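Local coordinates for glutamate receptor kainate-like protein (PDB 4ZDM) that is probably a subunit of a ligand-gated ion channel of the ionotropic glutamate receptor family and binds glycine in its ligand-binding domain, at residues G7-L12 with T55-T60; L64-K69 with N77-D82; R147-L152 with F188-P193. All coordinates share one frame; numbering follows the deposited sequence. Where two conformers were deposited one is given.

Interaction 1 of 3, residues G7-L12 with T55-T60. With SO4 (sulfate ion), chain D.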
loop_
_atom_site.group_PDB
_atom_site.type_symbol
_atom_site.label_atom_id
_atom_site.label_comp_id
_atom_site.label_asym_id
_atom_site.label_seq_id
_atom_site.Cartn_x
_atom_site.Cartn_y
_atom_site.Cartn_z
ATOM N N GLY A 7 -8.457 4.119 -11.604
ATOM C CA GLY A 7 -7.512 3.052 -11.468
ATOM C C GLY A 7 -6.568 3.095 -10.285
ATOM O O GLY A 7 -5.536 2.416 -10.211
ATOM N N MET A 8 -6.929 3.884 -9.297
ATOM C CA MET A 8 -6.229 3.881 -8.010
ATOM C C MET A 8 -6.183 2.483 -7.448
ATOM O O MET A 8 -7.136 1.738 -7.570
ATOM C CB MET A 8 -6.963 4.800 -6.994
ATOM C CG MET A 8 -6.263 5.040 -5.685
ATOM S SD MET A 8 -7.313 6.146 -4.664
ATOM C CE MET A 8 -6.136 6.438 -3.336
ATOM N N HIS A 9 -5.104 2.170 -6.748
ATOM C CA HIS A 9 -4.960 0.914 -6.029
ATOM C C HIS A 9 -5.194 1.119 -4.547
ATOM O O HIS A 9 -4.490 1.975 -3.952
ATOM C CB HIS A 9 -3.553 0.375 -6.244
ATOM C CG HIS A 9 -3.390 -0.974 -5.676
ATOM N ND1 HIS A 9 -4.001 -2.078 -6.225
ATOM C CD2 HIS A 9 -2.722 -1.411 -4.579
ATOM C CE1 HIS A 9 -3.761 -3.139 -5.464
ATOM N NE2 HIS A 9 -2.947 -2.762 -4.485
ATOM N N LEU A 10 -6.088 0.348 -3.968
ATOM C CA LEU A 10 -6.378 0.378 -2.533
ATOM C C LEU A 10 -6.063 -0.907 -1.846
ATOM O O LEU A 10 -6.261 -1.990 -2.416
ATOM C CB LEU A 10 -7.849 0.711 -2.296
ATOM C CG LEU A 10 -8.392 1.995 -2.894
ATOM C CD1 LEU A 10 -9.915 2.080 -2.595
ATOM C CD2 LEU A 10 -7.677 3.212 -2.367
ATOM N N ARG A 11 -5.556 -0.833 -0.627
ATOM C CA ARG A 11 -5.411 -1.985 0.240
ATOM C C ARG A 11 -6.564 -1.917 1.234
ATOM O O ARG A 11 -6.834 -0.898 1.850
ATOM C CB ARG A 11 -4.090 -2.016 0.975
ATOM C CG ARG A 11 -2.915 -2.462 0.137
ATOM C CD ARG A 11 -2.288 -1.305 -0.611
ATOM N NE ARG A 11 -1.056 -1.760 -1.283
ATOM C CZ ARG A 11 -0.232 -0.973 -1.941
ATOM N NH1 ARG A 11 -0.442 0.320 -2.015
ATOM N NH2 ARG A 11 0.819 -1.510 -2.527
ATOM N N LEU A 12 -7.288 -3.021 1.362
ATOM C CA LEU A 12 -8.517 -3.072 2.139
ATOM C C LEU A 12 -8.336 -4.025 3.308
ATOM O O LEU A 12 -7.954 -5.186 3.147
ATOM C CB LEU A 12 -9.698 -3.487 1.266
ATOM C CG LEU A 12 -9.926 -2.594 0.061
ATOM C CD1 LEU A 12 -11.093 -3.126 -0.741
ATOM C CD2 LEU A 12 -10.130 -1.148 0.346
ATOM N N THR A 55 -8.452 -0.761 -8.186
ATOM C CA THR A 55 -7.961 -2.099 -7.980
ATOM C C THR A 55 -7.692 -2.280 -6.484
ATOM O O THR A 55 -7.541 -1.278 -5.748
ATOM C CB THR A 55 -6.694 -2.416 -8.770
ATOM O OG1 THR A 55 -5.654 -1.541 -8.394
ATOM C CG2 THR A 55 -6.942 -2.308 -10.245
ATOM N N TYR A 56 -7.631 -3.518 -5.987
ATOM C CA TYR A 56 -7.489 -3.751 -4.573
ATOM C C TYR A 56 -6.992 -5.127 -4.232
ATOM O O TYR A 56 -7.143 -6.099 -5.027
ATOM C CB TYR A 56 -8.822 -3.512 -3.856
ATOM C CG TYR A 56 -9.896 -4.495 -4.230
ATOM C CD1 TYR A 56 -10.619 -4.319 -5.415
ATOM C CD2 TYR A 56 -10.228 -5.542 -3.393
ATOM C CE1 TYR A 56 -11.634 -5.235 -5.787
ATOM C CE2 TYR A 56 -11.242 -6.436 -3.748
ATOM C CZ TYR A 56 -11.918 -6.261 -4.921
ATOM O OH TYR A 56 -12.941 -7.133 -5.309
ATOM N N ASN A 57 -6.373 -5.208 -3.055
ATOM C CA ASN A 57 -6.099 -6.447 -2.377
ATOM C C ASN A 57 -6.506 -6.336 -0.937
ATOM O O ASN A 57 -6.811 -5.210 -0.449
ATOM C CB ASN A 57 -4.628 -6.847 -2.474
ATOM C CG ASN A 57 -4.279 -7.292 -3.876
ATOM O OD1 ASN A 57 -4.855 -8.242 -4.395
ATOM N ND2 ASN A 57 -3.426 -6.529 -4.562
ATOM N N PHE A 58 -6.554 -7.457 -0.241
ATOM C CA PHE A 58 -6.953 -7.490 1.143
ATOM C C PHE A 58 -5.768 -7.641 2.049
ATOM O O PHE A 58 -4.797 -8.369 1.716
ATOM C CB PHE A 58 -7.892 -8.694 1.393
ATOM C CG PHE A 58 -9.248 -8.611 0.760
ATOM C CD1 PHE A 58 -9.852 -7.417 0.419
ATOM C CD2 PHE A 58 -10.002 -9.779 0.531
ATOM C CE1 PHE A 58 -11.109 -7.378 -0.117
ATOM C CE2 PHE A 58 -11.246 -9.720 -0.009
ATOM C CZ PHE A 58 -11.809 -8.535 -0.359
ATOM N N ILE A 59 -5.783 -7.063 3.244
ATOM C CA ILE A 59 -4.718 -7.228 4.206
ATOM C C ILE A 59 -5.373 -7.526 5.532
ATOM O O ILE A 59 -6.262 -6.789 5.994
ATOM C CB ILE A 59 -3.806 -5.980 4.335
ATOM C CG1 ILE A 59 -3.022 -5.781 3.008
ATOM C CG2 ILE A 59 -2.872 -6.120 5.565
ATOM C CD1 ILE A 59 -2.006 -4.688 3.056
ATOM N N THR A 60 -4.985 -8.634 6.152
ATOM C CA THR A 60 -5.484 -9.072 7.455
ATOM C C THR A 60 -4.478 -8.704 8.530
ATOM O O THR A 60 -3.264 -9.016 8.398
ATOM C CB THR A 60 -5.665 -10.602 7.432
ATOM O OG1 THR A 60 -6.525 -10.938 6.361
ATOM C CG2 THR A 60 -6.299 -11.112 8.690
HETATM S S SO4 D . -0.686 -5.145 -2.602
HETATM O O1 SO4 D . -0.775 -6.480 -1.914
HETATM O O2 SO4 D . 0.252 -4.294 -1.832
HETATM O O3 SO4 D . -2.057 -4.533 -2.571
HETATM O O4 SO4 D . -0.229 -5.264 -3.991
HETATM O O HOH W 1 -4.340 0.088 -10.084
#

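Interaction 2 of 3, residues L64-K69 with N77-D82. With GLY (glycine), chain B.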
loop_
_atom_site.group_PDB
_atom_site.type_symbol
_atom_site.label_atom_id
_atom_site.label_comp_id
_atom_site.label_asym_id
_atom_site.label_seq_id
_atom_site.Cartn_x
_atom_site.Cartn_y
_atom_site.Cartn_z
ATOM N N LEU A 64 -5.245 -10.091 14.381
ATOM C CA LEU A 64 -6.597 -10.543 14.155
ATOM C C LEU A 64 -7.620 -9.833 15.064
ATOM O O LEU A 64 -8.693 -10.362 15.397
ATOM C CB LEU A 64 -6.651 -12.057 14.307
ATOM C CG LEU A 64 -6.075 -12.841 13.134
ATOM C CD1 LEU A 64 -5.997 -14.316 13.545
ATOM C CD2 LEU A 64 -6.905 -12.677 11.870
ATOM N N LYS A 65 -7.364 -8.560 15.368
ATOM C CA LYS A 65 -8.257 -7.746 16.187
ATOM C C LYS A 65 -8.991 -6.691 15.352
ATOM O O LYS A 65 -8.433 -6.159 14.393
ATOM C CB LYS A 65 -7.499 -7.026 17.298
ATOM C CG LYS A 65 -6.871 -7.988 18.367
ATOM C CD LYS A 65 -6.035 -7.250 19.314
ATOM C CE LYS A 65 -5.391 -8.217 20.312
ATOM N NZ LYS A 65 -4.434 -7.471 21.170
ATOM N N PHE A 66 -10.234 -6.409 15.707
ATOM C CA PHE A 66 -10.979 -5.391 14.952
ATOM C C PHE A 66 -10.443 -4.016 15.249
ATOM O O PHE A 66 -10.133 -3.241 14.352
ATOM C CB PHE A 66 -12.477 -5.505 15.255
ATOM C CG PHE A 66 -13.170 -6.533 14.418
ATOM C CD1 PHE A 66 -12.969 -7.903 14.617
ATOM C CD2 PHE A 66 -14.012 -6.168 13.376
ATOM C CE1 PHE A 66 -13.573 -8.828 13.765
ATOM C CE2 PHE A 66 -14.640 -7.112 12.573
ATOM C CZ PHE A 66 -14.393 -8.455 12.779
ATOM N N GLY A 67 -10.250 -3.688 16.496
ATOM C CA GLY A 67 -9.625 -2.439 16.833
ATOM C C GLY A 67 -10.097 -1.925 18.147
ATOM O O GLY A 67 -11.226 -1.482 18.340
ATOM N N GLY A 68 -9.167 -1.934 19.091
ATOM C CA GLY A 68 -9.344 -1.267 20.364
ATOM C C GLY A 68 -8.169 -0.321 20.635
ATOM O O GLY A 68 -7.125 -0.498 20.000
ATOM N N LYS A 69 -8.393 0.683 21.512
ATOM C CA LYS A 69 -7.439 1.791 21.812
ATOM C C LYS A 69 -6.819 1.603 23.189
ATOM O O LYS A 69 -7.558 1.586 24.163
ATOM C CB LYS A 69 -8.126 3.146 21.772
ATOM C CG LYS A 69 -7.145 4.294 21.845
ATOM C CD LYS A 69 -7.802 5.631 21.577
ATOM C CE LYS A 69 -8.785 6.001 22.657
ATOM N NZ LYS A 69 -9.062 7.460 22.639
ATOM N N ASN A 77 -4.938 -0.920 17.954
ATOM C CA ASN A 77 -4.454 -2.178 17.405
ATOM C C ASN A 77 -5.373 -2.633 16.268
ATOM O O ASN A 77 -6.220 -1.836 15.802
ATOM C CB ASN A 77 -4.368 -3.248 18.526
ATOM C CG ASN A 77 -5.690 -3.517 19.173
ATOM O OD1 ASN A 77 -6.733 -3.337 18.564
ATOM N ND2 ASN A 77 -5.670 -3.945 20.452
ATOM N N GLY A 78 -5.150 -3.823 15.732
ATOM C CA GLY A 78 -6.077 -4.414 14.792
ATOM C C GLY A 78 -6.200 -3.686 13.474
ATOM O O GLY A 78 -5.251 -3.060 12.951
ATOM N N LEU A 79 -7.396 -3.764 12.911
ATOM C CA LEU A 79 -7.670 -3.145 11.627
ATOM C C LEU A 79 -7.451 -1.638 11.670
ATOM O O LEU A 79 -6.992 -1.032 10.717
ATOM C CB LEU A 79 -9.105 -3.394 11.218
ATOM C CG LEU A 79 -9.489 -4.844 10.912
ATOM C CD1 LEU A 79 -11.004 -5.073 11.003
ATOM C CD2 LEU A 79 -9.002 -5.196 9.546
ATOM N N ILE A 80 -7.833 -1.022 12.780
ATOM C CA ILE A 80 -7.735 0.436 12.895
ATOM C C ILE A 80 -6.285 0.866 12.932
ATOM O O ILE A 80 -5.955 1.877 12.279
ATOM C CB ILE A 80 -8.576 0.926 14.093
ATOM C CG1 ILE A 80 -10.054 0.563 13.836
ATOM C CG2 ILE A 80 -8.405 2.437 14.329
ATOM C CD1 ILE A 80 -11.008 0.940 14.896
ATOM N N ARG A 81 -5.404 0.141 13.615
ATOM C CA ARG A 81 -3.994 0.519 13.575
ATOM C C ARG A 81 -3.404 0.376 12.152
ATOM O O ARG A 81 -2.632 1.230 11.703
ATOM C CB ARG A 81 -3.208 -0.319 14.594
ATOM C CG ARG A 81 -1.718 -0.020 14.616
ATOM C CD ARG A 81 -1.445 1.445 14.879
ATOM N NE ARG A 81 -0.047 1.693 15.222
ATOM C CZ ARG A 81 0.465 1.569 16.444
ATOM N NH1 ARG A 81 -0.291 1.189 17.466
ATOM N NH2 ARG A 81 1.744 1.821 16.639
ATOM N N ASP A 82 -3.808 -0.641 11.398
ATOM C CA ASP A 82 -3.302 -0.785 10.036
ATOM C C ASP A 82 -3.768 0.382 9.171
ATOM O O ASP A 82 -3.042 0.876 8.298
ATOM C CB ASP A 82 -3.749 -2.110 9.398
ATOM C CG ASP A 82 -2.852 -3.279 9.750
ATOM O OD1 ASP A 82 -1.920 -3.129 10.601
ATOM O OD2 ASP A 82 -3.153 -4.402 9.205
HETATM N N GLY B . -18.012 -5.630 14.043
HETATM C CA GLY B . -17.039 -5.720 15.162
HETATM C C GLY B . -16.260 -4.476 15.408
HETATM O O GLY B . -15.506 -4.372 16.388
HETATM O OXT GLY B . -16.347 -3.497 14.606
HETATM O O HOH W 2 -2.807 -4.569 21.459
#

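Interaction 3 of 3, residues R147-L152 with F188-P193. With NA (sodium ion), chain E; GLY (glycine), chain B.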
loop_
_atom_site.group_PDB
_atom_site.type_symbol
_atom_site.label_atom_id
_atom_site.label_comp_id
_atom_site.label_asym_id
_atom_site.label_seq_id
_atom_site.Cartn_x
_atom_site.Cartn_y
_atom_site.Cartn_z
ATOM N N ARG A 147 -12.879 -5.438 20.419
ATOM C CA ARG A 147 -14.008 -5.472 19.511
ATOM C C ARG A 147 -15.058 -4.495 20.060
ATOM O O ARG A 147 -15.002 -4.109 21.209
ATOM C CB ARG A 147 -14.544 -6.911 19.401
ATOM C CG ARG A 147 -15.562 -7.146 18.356
ATOM C CD ARG A 147 -16.100 -8.562 18.464
ATOM N NE ARG A 147 -17.293 -8.864 17.694
ATOM C CZ ARG A 147 -17.292 -9.273 16.449
ATOM N NH1 ARG A 147 -16.164 -9.305 15.739
ATOM N NH2 ARG A 147 -18.456 -9.586 15.889
ATOM N N ASN A 148 -15.983 -4.040 19.215
ATOM C CA ASN A 148 -16.909 -2.977 19.602
ATOM C C ASN A 148 -17.770 -3.200 20.849
ATOM O O ASN A 148 -17.930 -2.264 21.626
ATOM C CB ASN A 148 -17.794 -2.698 18.396
ATOM C CG ASN A 148 -18.970 -1.778 18.709
ATOM O OD1 ASN A 148 -18.814 -0.586 18.970
ATOM N ND2 ASN A 148 -20.181 -2.349 18.648
ATOM N N PRO A 149 -18.319 -4.405 21.100
ATOM C CA PRO A 149 -19.114 -4.506 22.332
ATOM C C PRO A 149 -18.356 -4.120 23.604
ATOM O O PRO A 149 -18.926 -3.362 24.376
ATOM C CB PRO A 149 -19.560 -5.986 22.347
ATOM C CG PRO A 149 -19.579 -6.328 20.855
ATOM C CD PRO A 149 -18.374 -5.654 20.320
ATOM N N GLU A 150 -17.113 -4.584 23.789
ATOM C CA GLU A 150 -16.319 -4.236 24.962
ATOM C C GLU A 150 -16.147 -2.720 24.977
ATOM O O GLU A 150 -16.332 -2.111 26.026
ATOM C CB GLU A 150 -14.967 -4.925 24.930
ATOM C CG GLU A 150 -14.069 -4.590 26.122
ATOM C CD GLU A 150 -12.612 -4.995 25.911
ATOM O OE1 GLU A 150 -12.010 -4.695 24.848
ATOM O OE2 GLU A 150 -12.068 -5.623 26.845
ATOM N N LEU A 151 -15.795 -2.141 23.825
ATOM C CA LEU A 151 -15.471 -0.715 23.719
ATOM C C LEU A 151 -16.720 0.071 24.094
ATOM O O LEU A 151 -16.632 1.059 24.814
ATOM C CB LEU A 151 -14.996 -0.320 22.309
ATOM C CG LEU A 151 -13.602 -0.539 21.710
ATOM C CD1 LEU A 151 -13.447 0.324 20.386
ATOM C CD2 LEU A 151 -12.514 -0.187 22.686
ATOM N N LEU A 152 -17.890 -0.311 23.560
ATOM C CA LEU A 152 -19.155 0.335 23.925
ATOM C C LEU A 152 -19.523 0.270 25.359
ATOM O O LEU A 152 -19.974 1.250 25.954
ATOM C CB LEU A 152 -20.344 -0.288 23.178
ATOM C CG LEU A 152 -20.523 0.142 21.757
ATOM C CD1 LEU A 152 -21.760 -0.570 21.194
ATOM C CD2 LEU A 152 -20.622 1.683 21.595
ATOM N N PHE A 188 -22.631 -14.745 26.148
ATOM C CA PHE A 188 -21.774 -14.018 25.219
ATOM C C PHE A 188 -22.505 -12.781 24.782
ATOM O O PHE A 188 -23.613 -12.855 24.253
ATOM C CB PHE A 188 -21.412 -14.902 24.022
ATOM C CG PHE A 188 -20.399 -14.301 23.057
ATOM C CD1 PHE A 188 -19.334 -13.544 23.492
ATOM C CD2 PHE A 188 -20.482 -14.575 21.712
ATOM C CE1 PHE A 188 -18.443 -13.006 22.581
ATOM C CE2 PHE A 188 -19.553 -14.059 20.806
ATOM C CZ PHE A 188 -18.538 -13.281 21.252
ATOM N N ILE A 189 -21.888 -11.625 25.016
ATOM C CA ILE A 189 -22.478 -10.352 24.634
ATOM C C ILE A 189 -21.749 -9.851 23.378
ATOM O O ILE A 189 -20.573 -9.487 23.465
ATOM C CB ILE A 189 -22.422 -9.306 25.754
ATOM C CG1 ILE A 189 -23.142 -9.803 27.010
ATOM C CG2 ILE A 189 -23.026 -8.016 25.236
ATOM C CD1 ILE A 189 -22.844 -8.961 28.251
ATOM N N ASP A 190 -22.439 -9.876 22.250
ATOM C CA ASP A 190 -21.825 -9.442 20.992
ATOM C C ASP A 190 -22.902 -8.890 20.069
ATOM O O ASP A 190 -23.902 -8.383 20.534
ATOM C CB ASP A 190 -21.003 -10.580 20.393
ATOM C CG ASP A 190 -19.888 -10.079 19.473
ATOM O OD1 ASP A 190 -20.134 -9.848 18.288
ATOM O OD2 ASP A 190 -18.756 -9.928 19.960
ATOM N N GLU A 191 -22.642 -8.889 18.769
ATOM C CA GLU A 191 -23.387 -8.039 17.845
ATOM C C GLU A 191 -24.419 -8.767 17.029
ATOM O O GLU A 191 -24.132 -9.754 16.355
ATOM C CB GLU A 191 -22.437 -7.338 16.858
ATOM C CG GLU A 191 -21.345 -6.513 17.569
ATOM C CD GLU A 191 -20.456 -5.719 16.605
ATOM O OE1 GLU A 191 -20.432 -6.066 15.394
ATOM O OE2 GLU A 191 -19.821 -4.743 17.096
ATOM N N ILE A 192 -25.625 -8.213 17.012
ATOM C CA ILE A 192 -26.636 -8.606 16.063
ATOM C C ILE A 192 -26.450 -7.678 14.869
ATOM O O ILE A 192 -25.954 -6.579 15.040
ATOM C CB ILE A 192 -28.047 -8.488 16.654
ATOM C CG1 ILE A 192 -28.306 -7.038 17.040
ATOM C CG2 ILE A 192 -28.213 -9.406 17.891
ATOM C CD1 ILE A 192 -29.684 -6.594 16.857
ATOM N N PRO A 193 -26.843 -8.106 13.677
ATOM C CA PRO A 193 -27.439 -9.409 13.349
ATOM C C PRO A 193 -26.465 -10.546 13.236
ATOM O O PRO A 193 -26.881 -11.709 13.169
ATOM C CB PRO A 193 -28.093 -9.138 11.977
ATOM C CG PRO A 193 -27.250 -8.130 11.374
ATOM C CD PRO A 193 -26.802 -7.211 12.504
HETATM NA NA NA E . -9.978 -6.651 27.015
HETATM N N GLY B . -18.012 -5.630 14.043
HETATM C CA GLY B . -17.039 -5.720 15.162
HETATM C C GLY B . -16.260 -4.476 15.408
HETATM O O GLY B . -15.506 -4.372 16.388
HETATM O OXT GLY B . -16.347 -3.497 14.606
HETATM O O HOH W 3 -9.504 -5.390 29.296
#

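Interaction 1 of 3, residues G7-L12 with T55-T60
His-9 and Thr-55 meet on one face of a parallel strand pair, their side chains crossing at about a right angle. Thr-55 OG1 comes to the edge of the imidazole and is hydrogen-bonded to His-9 ND1 at 2.8 Å. From the other ring nitrogen, His-9 NE2 donates an almost straight bond (173°) to O3 of a sulfate ion, also 2.8 Å. With both nitrogens held, the ring has little freedom to turn. Asn-57 ND2 lies near the ring plane at its edge, by His-9 CE1, and gives a second bond to sulfate O3, at 3.1 Å; its amide is turned 59° from the imidazole plane.

Arg-11 follows on this face. A bend at chi2 (87°) folds its chain back, and His-9 CD2 sits 3.6 Å above the centre of the guanidinium plane. Arg-11 NE and NH2 both donate to sulfate O2, each at 2.9 Å. Arg-32 of the second subunit binds the ion too, which probably came from the crystallisation liquor. A leucine in place of Arg-11 removes both donors; the sulfate would probably be held less firmly here, and Lys-87 O of the second subunit would probably lose a partner.

Five backbone hydrogen bonds join the strands. Helix 40-52 connects them, making a beta-alpha-beta crossover. It packs on the apolar face, where Leu-12 and Tyr-56 both touch Val-45. There Leu-12 CD1 lies 3.7 Å from Tyr-56 CD2, approaching the ring obliquely. Leu-12 CB rests 4.0 Å from Phe-58 CD1. On the polar face, Ile-59 CD1 packs 3.8 Å from Arg-11 CG. A water bridges Gly-7 O and Thr-55 OG1.

Interaction 2 of 3, residues L64-K69 with N77-D82
Gly-78 sets its bare CA 3.0 Å from Lys-65 O, where a side chain would not fit. A CB here would clash with that oxygen and crowd the next peptide. Gly-67 is restricted in the same way: a CB would run into Ile-80 CD1, the methyl that packs on its CA.

Just beyond, Leu-79 N is shared between two carbonyls. It donates to Lys-65 O at 3.0 Å and weakly to Phe-66 O at 3.1 Å. Asn-77 and Gly-68 pair by two bonds. Gly-68 N donates to Asn-77 OD1 at 2.9 Å, the N-H pointing straight at the oxygen (179°) but from 33° off the amide carbonyl plane. In return, Asn-77 N donates to Gly-68 O at 3.0 Å. The amide is placed for this because Asn-77 CG stands between its backbone N and carbonyl carbon (chi1 60°). Asn-77 ND2 is taken up by Ser-146 OG and by a water, which Lys-65 NZ also reaches weakly. The extended Lys-65 chain crosses the amide at about a right angle, with Lys-65 CD 3.5 Å from Asn-77 ND2.

The Phe-66 side chain starts off away from the helix, toward the bound glycine, and Phe-66 CB is 3.4 Å from the ligand O. Phe-66 CD2 lies by the ligand and also touches Leu-79 CD1 at 4.0 Å. Gly-67 O accepts from Arg-101 NH2, while Arg-101 NH1 bonds the ligand. Through Phe-66 this loop before helix 78-84 lines the glycine pocket of an ionotropic glutamate receptor ligand-binding domain.

Interaction 3 of 3, residues R147-L152 with F188-P193
Arg-147 and Asp-190 form a buried salt bridge. Arg-147 NH2 donates to Asp-190 OD1 at 2.9 Å, nearly in the guanidinium plane and on the syn lone pair. Arg-147 NE gives two weak bonds, to Asp-190 OD2 at 2.9 Å and to Asp-190 OD1 at 3.1 Å. The two planes are 31° apart, so the pairing is not flat. Asp-190 OD1 also takes a weak bond from Glu-191 N. Arg-147 NH1 has its own salt bridge, to Glu-17. One guanidinium face lies against the ligand, with the CA of the bound glycine 3.7 Å above its centre.

Arg-147 stands at the N-cap position of helix 148-155, which packs against strand 186-192; the start of the helix faces the pocket. This is the ligand-binding arrangement of ionotropic glutamate receptors: Asn-148 N donates to the ligand O at 2.9 Å, and the ligand N donates to Glu-191 OE1 at 2.8 Å. The helix end and the Glu-191 charge would probably polarise the two ends of the ligand.

Asn-148 ND2 donates to Glu-191 OE2 at 2.9 Å, meeting it on the anti side and 30° out of the carboxylate plane. Ser-96 OG bonds the same OE2, and Asn-148 OD1 is satisfied by Asn-98 ND2. Pro-149 CG packs on Glu-191 CG. In one of its two conformers, Glu-150 OE2 binds a sodium ion at 2.3 Å, together with Asp-145 and a water.

In the fold
The three contacts follow one another along the chain, and none encloses or crosses another. Interaction 1 closes a loop of 42 residues that carries helix 40-52, and pairs two strands of the sheet. Interaction 2 then closes a short loop of seven residues, five of them unmodelled, and fixes the chain before helix 78-84. Interaction 3 spans 35 residues and joins helix 148-155 to strand 186-192. Interactions 1 and 2 touch where Ile-59 CG2 lies 4.0 Å from Asp-82 OD2. Interactions 2 and 3 touch beside the ligand: the Phe-66 ring makes a cation-pi contact with Arg-147, and Leu-151 packs on Gly-67 and Gly-68. In this family the first two belong to one lobe and the third to the other, with the ligand between.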